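Side-chain contacts in prephenate dehydrogenase (Corynebacterium glutamicum ATCC 13032, PDB 3KTD), which probably oxidises prephenate with NAD+ or NADP+ as cofactor, the dehydrogenase step of tyrosine biosynthesis: residues F97-V101 and S102-A106; V149-D152 and Q153-G157; L240-A243 and M244-N248. One frame throughout, in Å; residues are numbered along the deposited sequence.

Contact 1 (F97-V101 and S102-A106); sequences FTDVV and SVKTA
The Asp99 carboxylate is the flat group here, and Lys104 comes to it from the opposite direction with its ammonium end. Lys104 NZ sits on the syn side of OD2, the side of the other oxygen, and closes a salt bridge of 2.6 Å to Asp99 OD2. The second donor to this oxygen arrives over a face: Val101 N lies 49° above the carboxylate plane and gives Asp99 OD2 a hydrogen bond of 3.0 Å. That bond, from the backbone N two residues on, makes an Asx turn. OD1, the other oxygen, is hydrogen-bonded to Tyr120 OH, so both ends of the carboxylate are held. All this happens where strand 97-99 leaves the Rossmann-type sheet and the chain swings toward helix 105-113, the first connection of a beta-alpha-beta unit that returns through strand 120-125.

Asp99 reaches the spot because its CG stands between the backbone N and the carbonyl carbon (chi1 78°), which brings the acid back over its own turn. Lys104 gets there by folding: its chain bends at chi2, chi3 and chi4, and Lys104 CE passes 3.4 Å from Asp99 OD1 before NZ meets OD2. His190 of helix 187-214 touches this lysine chain. Lys104 N and Thr105 OG1, where helix 105-113 begins, are hydrogen-bonded to Asp191 of helix 187-214. The buried ammonium has two further acceptors in the loop. One is Val103 O, 3.2 Å from Lys104 NZ, with the nitrogen well above the plane of that carbonyl. The other is Val101 O, 2.9 Å from Lys104 NZ, where the nitrogen is tilted only 21° from the carbonyl plane.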
loop_
_atom_site.group_PDB
_atom_site.type_symbol
_atom_site.label_atom_id
_atom_site.label_comp_id
_atom_site.label_asym_id
_atom_site.label_seq_id
_atom_site.Cartn_x
_atom_site.Cartn_y
_atom_site.Cartn_z
ATOM N N PHE A 97 -9.089 28.870 -19.067
ATOM C CA PHE A 97 -8.740 28.405 -17.732
ATOM C C PHE A 97 -8.847 26.895 -17.531
ATOM O O PHE A 97 -9.629 26.220 -18.191
ATOM C CB PHE A 97 -9.607 29.118 -16.688
ATOM C CG PHE A 97 -11.055 28.791 -16.788
ATOM C CD1 PHE A 97 -11.880 29.495 -17.663
ATOM C CD2 PHE A 97 -11.604 27.768 -16.016
ATOM C CE1 PHE A 97 -13.234 29.188 -17.763
ATOM C CE2 PHE A 97 -12.950 27.449 -16.108
ATOM C CZ PHE A 97 -13.772 28.162 -16.984
ATOM N N THR A 98 -8.067 26.383 -16.580
ATOM C CA THR A 98 -8.053 24.965 -16.260
ATOM C C THR A 98 -8.061 24.751 -14.750
ATOM O O THR A 98 -7.782 25.677 -13.996
ATOM C CB THR A 98 -6.832 24.279 -16.885
ATOM O OG1 THR A 98 -6.901 22.868 -16.650
ATOM C CG2 THR A 98 -5.537 24.842 -16.325
ATOM N N ASP A 99 -8.408 23.541 -14.319
ATOM C CA ASP A 99 -8.438 23.193 -12.896
ATOM C C ASP A 99 -7.489 22.027 -12.630
ATOM O O ASP A 99 -6.889 21.503 -13.555
ATOM C CB ASP A 99 -9.850 22.815 -12.454
ATOM C CG ASP A 99 -10.237 21.406 -12.865
ATOM O OD1 ASP A 99 -10.317 21.137 -14.078
ATOM O OD2 ASP A 99 -10.476 20.572 -11.965
ATOM N N VAL A 100 -7.372 21.608 -11.375
ATOM C CA VAL A 100 -6.455 20.520 -11.009
ATOM C C VAL A 100 -7.097 19.409 -10.153
ATOM O O VAL A 100 -6.404 18.539 -9.629
ATOM C CB VAL A 100 -5.275 21.090 -10.248
ATOM C CG1 VAL A 100 -4.580 22.157 -11.093
ATOM C CG2 VAL A 100 -5.751 21.649 -8.918
ATOM N N VAL A 101 -8.422 19.411 -10.068
ATOM C CA VAL A 101 -9.132 18.560 -9.119
ATOM C C VAL A 101 -9.215 17.082 -9.507
ATOM O O VAL A 101 -9.404 16.724 -10.660
ATOM C CB VAL A 101 -10.538 19.136 -8.855
ATOM C CG1 VAL A 101 -11.345 18.242 -7.935
ATOM C CG2 VAL A 101 -10.411 20.546 -8.260
ATOM N N SER A 102 -9.074 16.247 -8.486
ATOM C CA SER A 102 -9.151 14.779 -8.547
ATOM C C SER A 102 -10.360 14.205 -9.279
ATOM O O SER A 102 -10.258 13.129 -9.851
ATOM C CB SER A 102 -9.111 14.226 -7.108
ATOM O OG SER A 102 -9.788 15.087 -6.184
ATOM N N VAL A 103 -11.496 14.902 -9.230
ATOM C CA VAL A 103 -12.725 14.492 -9.922
ATOM C C VAL A 103 -13.011 15.522 -11.007
ATOM O O VAL A 103 -12.773 16.708 -10.805
ATOM C CB VAL A 103 -13.922 14.407 -8.952
ATOM C CG1 VAL A 103 -15.162 13.896 -9.665
ATOM C CG2 VAL A 103 -13.591 13.497 -7.797
ATOM N N LYS A 104 -13.523 15.071 -12.150
ATOM C CA LYS A 104 -13.674 15.931 -13.334
ATOM C C LYS A 104 -15.117 16.190 -13.769
ATOM O O LYS A 104 -15.435 17.295 -14.213
ATOM C CB LYS A 104 -12.879 15.329 -14.492
ATOM C CG LYS A 104 -11.392 15.586 -14.395
ATOM C CD LYS A 104 -11.052 16.945 -14.960
ATOM C CE LYS A 104 -10.109 17.697 -14.078
ATOM N NZ LYS A 104 -10.757 18.086 -12.805
ATOM N N THR A 105 -15.989 15.193 -13.661
ATOM C CA THR A 105 -17.375 15.389 -14.070
ATOM C C THR A 105 -18.030 16.497 -13.252
ATOM O O THR A 105 -18.737 17.346 -13.805
ATOM C CB THR A 105 -18.219 14.108 -13.944
ATOM O OG1 THR A 105 -17.709 13.110 -14.832
ATOM C CG2 THR A 105 -19.687 14.377 -14.291
ATOM N N ALA A 106 -17.789 16.499 -11.943
ATOM C CA ALA A 106 -18.407 17.493 -11.069
ATOM C C ALA A 106 -18.012 18.922 -11.471
ATOM O O ALA A 106 -18.836 19.848 -11.392
ATOM C CB ALA A 106 -18.054 17.218 -9.618
#

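Contact 2 (V149-D152 and Q153-G157); sequences VTFD and QLFDG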
loop_
_atom_site.group_PDB
_atom_site.type_symbol
_atom_site.label_atom_id
_atom_site.label_comp_id
_atom_site.label_asym_id
_atom_site.label_seq_id
_atom_site.Cartn_x
_atom_site.Cartn_y
_atom_site.Cartn_z
ATOM N N VAL A 149 -5.287 15.779 -19.221
ATOM C CA VAL A 149 -5.885 16.963 -19.832
ATOM C C VAL A 149 -7.123 16.514 -20.597
ATOM O O VAL A 149 -7.043 15.623 -21.436
ATOM C CB VAL A 149 -4.919 17.678 -20.782
ATOM C CG1 VAL A 149 -5.648 18.770 -21.548
ATOM C CG2 VAL A 149 -3.758 18.245 -20.001
ATOM N N THR A 150 -8.261 17.134 -20.310
ATOM C CA THR A 150 -9.517 16.748 -20.937
ATOM C C THR A 150 -9.721 17.363 -22.319
ATOM O O THR A 150 -8.981 18.251 -22.741
ATOM C CB THR A 150 -10.699 17.120 -20.051
ATOM O OG1 THR A 150 -10.691 18.538 -19.831
ATOM C CG2 THR A 150 -10.610 16.376 -18.721
ATOM N N PHE A 151 -10.731 16.848 -23.014
ATOM C CA PHE A 151 -11.077 17.282 -24.366
ATOM C C PHE A 151 -12.541 16.970 -24.719
ATOM O O PHE A 151 -12.858 16.689 -25.869
ATOM C CB PHE A 151 -10.131 16.621 -25.391
ATOM C CG PHE A 151 -10.211 15.107 -25.427
ATOM C CD1 PHE A 151 -9.458 14.332 -24.554
ATOM C CD2 PHE A 151 -11.019 14.459 -26.351
ATOM C CE1 PHE A 151 -9.527 12.942 -24.593
ATOM C CE2 PHE A 151 -11.095 13.069 -26.393
ATOM C CZ PHE A 151 -10.350 12.311 -25.515
ATOM N N ASP A 152 -13.441 17.050 -23.747
ATOM C CA ASP A 152 -14.843 16.683 -23.988
ATOM C C ASP A 152 -15.511 17.573 -25.038
ATOM O O ASP A 152 -16.331 17.096 -25.826
ATOM C CB ASP A 152 -15.670 16.733 -22.697
ATOM C CG ASP A 152 -15.113 15.840 -21.608
ATOM O OD1 ASP A 152 -14.087 16.219 -20.996
ATOM O OD2 ASP A 152 -15.718 14.777 -21.348
ATOM N N GLN A 153 -15.147 18.859 -25.045
ATOM C CA GLN A 153 -15.731 19.835 -25.966
ATOM C C GLN A 153 -15.637 19.415 -27.437
ATOM O O GLN A 153 -16.476 19.810 -28.246
ATOM C CB GLN A 153 -15.100 21.221 -25.787
ATOM C CG GLN A 153 -15.516 21.992 -24.520
ATOM C CD GLN A 153 -14.673 21.653 -23.302
ATOM O OE1 GLN A 153 -14.189 20.532 -23.161
ATOM N NE2 GLN A 153 -14.502 22.625 -22.413
ATOM N N LEU A 154 -14.627 18.621 -27.779
ATOM C CA LEU A 154 -14.466 18.132 -29.145
ATOM C C LEU A 154 -15.445 17.038 -29.530
ATOM O O LEU A 154 -15.656 16.835 -30.715
ATOM C CB LEU A 154 -13.044 17.607 -29.372
ATOM C CG LEU A 154 -11.918 18.637 -29.235
ATOM C CD1 LEU A 154 -10.581 17.943 -29.372
ATOM C CD2 LEU A 154 -12.062 19.780 -30.249
ATOM N N PHE A 155 -16.032 16.333 -28.559
ATOM C CA PHE A 155 -16.923 15.184 -28.857
ATOM C C PHE A 155 -18.320 15.192 -28.237
ATOM O O PHE A 155 -19.083 14.263 -28.460
ATOM C CB PHE A 155 -16.230 13.871 -28.476
ATOM C CG PHE A 155 -15.047 13.562 -29.327
ATOM C CD1 PHE A 155 -15.199 12.849 -30.510
ATOM C CD2 PHE A 155 -13.782 14.018 -28.971
ATOM C CE1 PHE A 155 -14.109 12.580 -31.317
ATOM C CE2 PHE A 155 -12.682 13.747 -29.769
ATOM C CZ PHE A 155 -12.849 13.026 -30.946
ATOM N N ASP A 156 -18.666 16.215 -27.466
ATOM C CA ASP A 156 -20.002 16.299 -26.879
ATOM C C ASP A 156 -20.773 17.424 -27.570
ATOM O O ASP A 156 -20.311 17.969 -28.582
ATOM C CB ASP A 156 -19.925 16.481 -25.344
ATOM C CG ASP A 156 -19.394 17.856 -24.916
ATOM O OD1 ASP A 156 -19.016 18.673 -25.786
ATOM O OD2 ASP A 156 -19.368 18.115 -23.688
ATOM N N GLY A 157 -21.929 17.782 -27.018
ATOM C CA GLY A 157 -22.767 18.828 -27.594
ATOM C C GLY A 157 -22.260 20.260 -27.482
ATOM O O GLY A 157 -23.033 21.193 -27.674
#
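Phe151 and Phe155 meet rim to rim at the turn that follows strand 146-149, and Phe151 is the side chain to follow outward. Its CB starts beside Leu154, with Phe151 CB 4.2 Å from Leu154 CD1. With CG placed between the backbone N and the carbonyl carbon (chi1 62°), the ring is carried toward Phe155. Phe151 CD2 then lies 3.8 Å from Phe155 CD2, which sits in the plane of the Phe151 ring at its edge. One atom further, Phe151 CE2 packs 3.8 Å from Phe155 CE2. The planes stand at 79°, but neither ring lies over the other's face, so this is no T-shaped stack. Leu328 of helix 324-334 and Pro184 also pack on Phe151.

The backbone beneath is tightly wound. Hydrogen bonds run from Leu154 N to Phe151 O (3.2 Å) and from Phe155 N to Asp152 O (2.9 Å); Asp156 N adds an i to i+4 bond to the same Asp152 O. The carboxylates bond outside the turn, Asp152 OD2 to Val187 N and Asp156 OD2 to Tyr108 OH. The first two backbone bonds close overlapping type I turns, opening the crossover from strand 146-149 through helix 162-177 to strand 181-184.

Contact 3 (L240-A243 and M244-N248); sequences LVRA and MCESN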
loop_
_atom_site.group_PDB
_atom_site.type_symbol
_atom_site.label_atom_id
_atom_site.label_comp_id
_atom_site.label_asym_id
_atom_site.label_seq_id
_atom_site.Cartn_x
_atom_site.Cartn_y
_atom_site.Cartn_z
ATOM N N LEU A 240 -10.520 15.808 2.660
ATOM C CA LEU A 240 -10.157 15.511 1.268
ATOM C C LEU A 240 -10.673 14.151 0.805
ATOM O O LEU A 240 -11.223 14.046 -0.295
ATOM C CB LEU A 240 -8.634 15.603 1.077
ATOM C CG LEU A 240 -8.070 16.977 1.469
ATOM C CD1 LEU A 240 -6.564 17.072 1.201
ATOM C CD2 LEU A 240 -8.839 18.093 0.747
ATOM N N VAL A 241 -10.503 13.125 1.640
ATOM C CA VAL A 241 -10.973 11.774 1.309
ATOM C C VAL A 241 -12.467 11.801 1.009
ATOM O O VAL A 241 -12.934 11.127 0.089
ATOM C CB VAL A 241 -10.697 10.757 2.442
ATOM C CG1 VAL A 241 -11.181 9.373 2.045
ATOM C CG2 VAL A 241 -9.219 10.710 2.778
ATOM N N ARG A 242 -13.205 12.598 1.778
ATOM C CA ARG A 242 -14.645 12.790 1.559
ATOM C C ARG A 242 -14.943 13.554 0.277
ATOM O O ARG A 242 -15.895 13.218 -0.429
ATOM C CB ARG A 242 -15.284 13.544 2.728
ATOM C CG ARG A 242 -15.388 12.751 4.034
ATOM C CD ARG A 242 -16.033 13.595 5.124
ATOM N NE ARG A 242 -17.402 13.964 4.760
ATOM C CZ ARG A 242 -18.100 14.953 5.316
ATOM N NH1 ARG A 242 -17.574 15.702 6.286
ATOM N NH2 ARG A 242 -19.339 15.196 4.898
ATOM N N ALA A 243 -14.142 14.587 -0.003
ATOM C CA ALA A 243 -14.297 15.415 -1.212
ATOM C C ALA A 243 -14.203 14.544 -2.457
ATOM O O ALA A 243 -15.158 14.482 -3.251
ATOM C CB ALA A 243 -13.235 16.514 -1.256
HETATM N N MSE A 244 -13.054 13.873 -2.600
HETATM C CA MSE A 244 -12.819 12.899 -3.663
HETATM C C MSE A 244 -14.028 11.985 -3.850
HETATM O O MSE A 244 -14.734 12.043 -4.866
HETATM C CB MSE A 244 -11.641 11.976 -3.301
HETATM C CG MSE A 244 -10.224 12.529 -3.381
HETATM SE SE MSE A 244 -9.048 11.064 -2.824
HETATM C CE MSE A 244 -7.323 12.008 -2.649
ATOM N N CYS A 245 -14.274 11.160 -2.838
ATOM C CA CYS A 245 -15.265 10.096 -2.935
ATOM C C CYS A 245 -16.675 10.577 -3.146
ATOM O O CYS A 245 -17.408 9.990 -3.942
ATOM C CB CYS A 245 -15.203 9.222 -1.690
ATOM S SG CYS A 245 -13.566 8.526 -1.468
ATOM N N GLU A 246 -17.059 11.637 -2.438
ATOM C CA GLU A 246 -18.424 12.162 -2.545
ATOM C C GLU A 246 -18.656 12.816 -3.906
ATOM O O GLU A 246 -19.700 12.602 -4.528
ATOM C CB GLU A 246 -18.737 13.108 -1.383
ATOM C CG GLU A 246 -18.832 12.377 -0.043
ATOM C CD GLU A 246 -18.719 13.280 1.172
ATOM O OE1 GLU A 246 -18.225 14.417 1.048
ATOM O OE2 GLU A 246 -19.107 12.836 2.270
ATOM N N SER A 247 -17.668 13.581 -4.378
ATOM C CA SER A 247 -17.711 14.173 -5.730
ATOM C C SER A 247 -17.917 13.112 -6.810
ATOM O O SER A 247 -18.587 13.365 -7.805
ATOM C CB SER A 247 -16.400 14.897 -6.049
ATOM O OG SER A 247 -16.089 15.904 -5.101
ATOM N N ASN A 248 -17.331 11.933 -6.603
ATOM C CA ASN A 248 -17.351 10.853 -7.587
ATOM C C ASN A 248 -18.073 9.592 -7.083
ATOM O O ASN A 248 -17.689 8.472 -7.409
ATOM C CB ASN A 248 -15.896 10.523 -7.956
ATOM C CG ASN A 248 -15.771 9.746 -9.245
ATOM O OD1 ASN A 248 -16.615 9.851 -10.132
ATOM N ND2 ASN A 248 -14.701 8.969 -9.359
#
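Arg242 and Glu246, one turn apart on helix 238-247, set their flat ends almost perpendicular, with guanidinium and carboxylate planes 88° apart. Glu246 OE2 meets the guanidinium at its edge and close to its plane, 3.2 Å from Arg242 NE, and the bond is fairly straight with an N-H...acceptor angle of 163°. Seen from the glutamate, NE is on the syn side of OE2 but lifted 29° out of the carboxylate plane. NE makes the hydrogen bond of the pair; Arg242 NH2 comes no nearer than 3.5 Å to Glu246 OE2. The bend of the arginine chain at chi3 brings the NE edge to OE2 with NH2 close by, and NH1 forms a salt bridge to Glu278 of the second subunit. Glu246, otherwise extended beyond CG, comes back along the helix so that Glu246 OE1 is 3.5 Å from Arg242 CB.

On another side of the helix, Ser247 folds its hydroxyl back to the preceding turn. Ser247 OG stands anti to its own carbonyl carbon and donates to Ala243 O at 2.5 Å, while Ser247 N donates to Ala243 O at 2.9 Å. The two donors come from opposite faces of that carbonyl. Met244, modelled as selenomethionine, stretches out to His199 and His202 of helix 187-214, with Met244 CG 3.6 Å from Leu240 O.

Glu246 OE2 also accepts from Ile277 N of the second subunit. The Arg242-Glu246 pair is thus shared between the helix and the dimer interface, and its opposite charges probably orient each other for the partners across that boundary.

Overall arrangement
Along the chain the order is contact 1, contact 2, contact 3. The first two belong to the nucleotide-binding domain and its mixed sheet, at the ends of strands 97-99 and 146-149; their centres are 13 Å apart and they touch where Lys104 packs on Thr150. Contact 3 lies on helix 238-247 in the dimerization domain, also 13 Å from contact 1 between centres, and meets it through Val103 packing on Met244, Ser247 and Asn248. Contacts 2 and 3 are 24 Å apart between centres and do not touch. The loop of contact 1 thus bridges the sheet and the helical domain, while contact 3 continues to the second subunit.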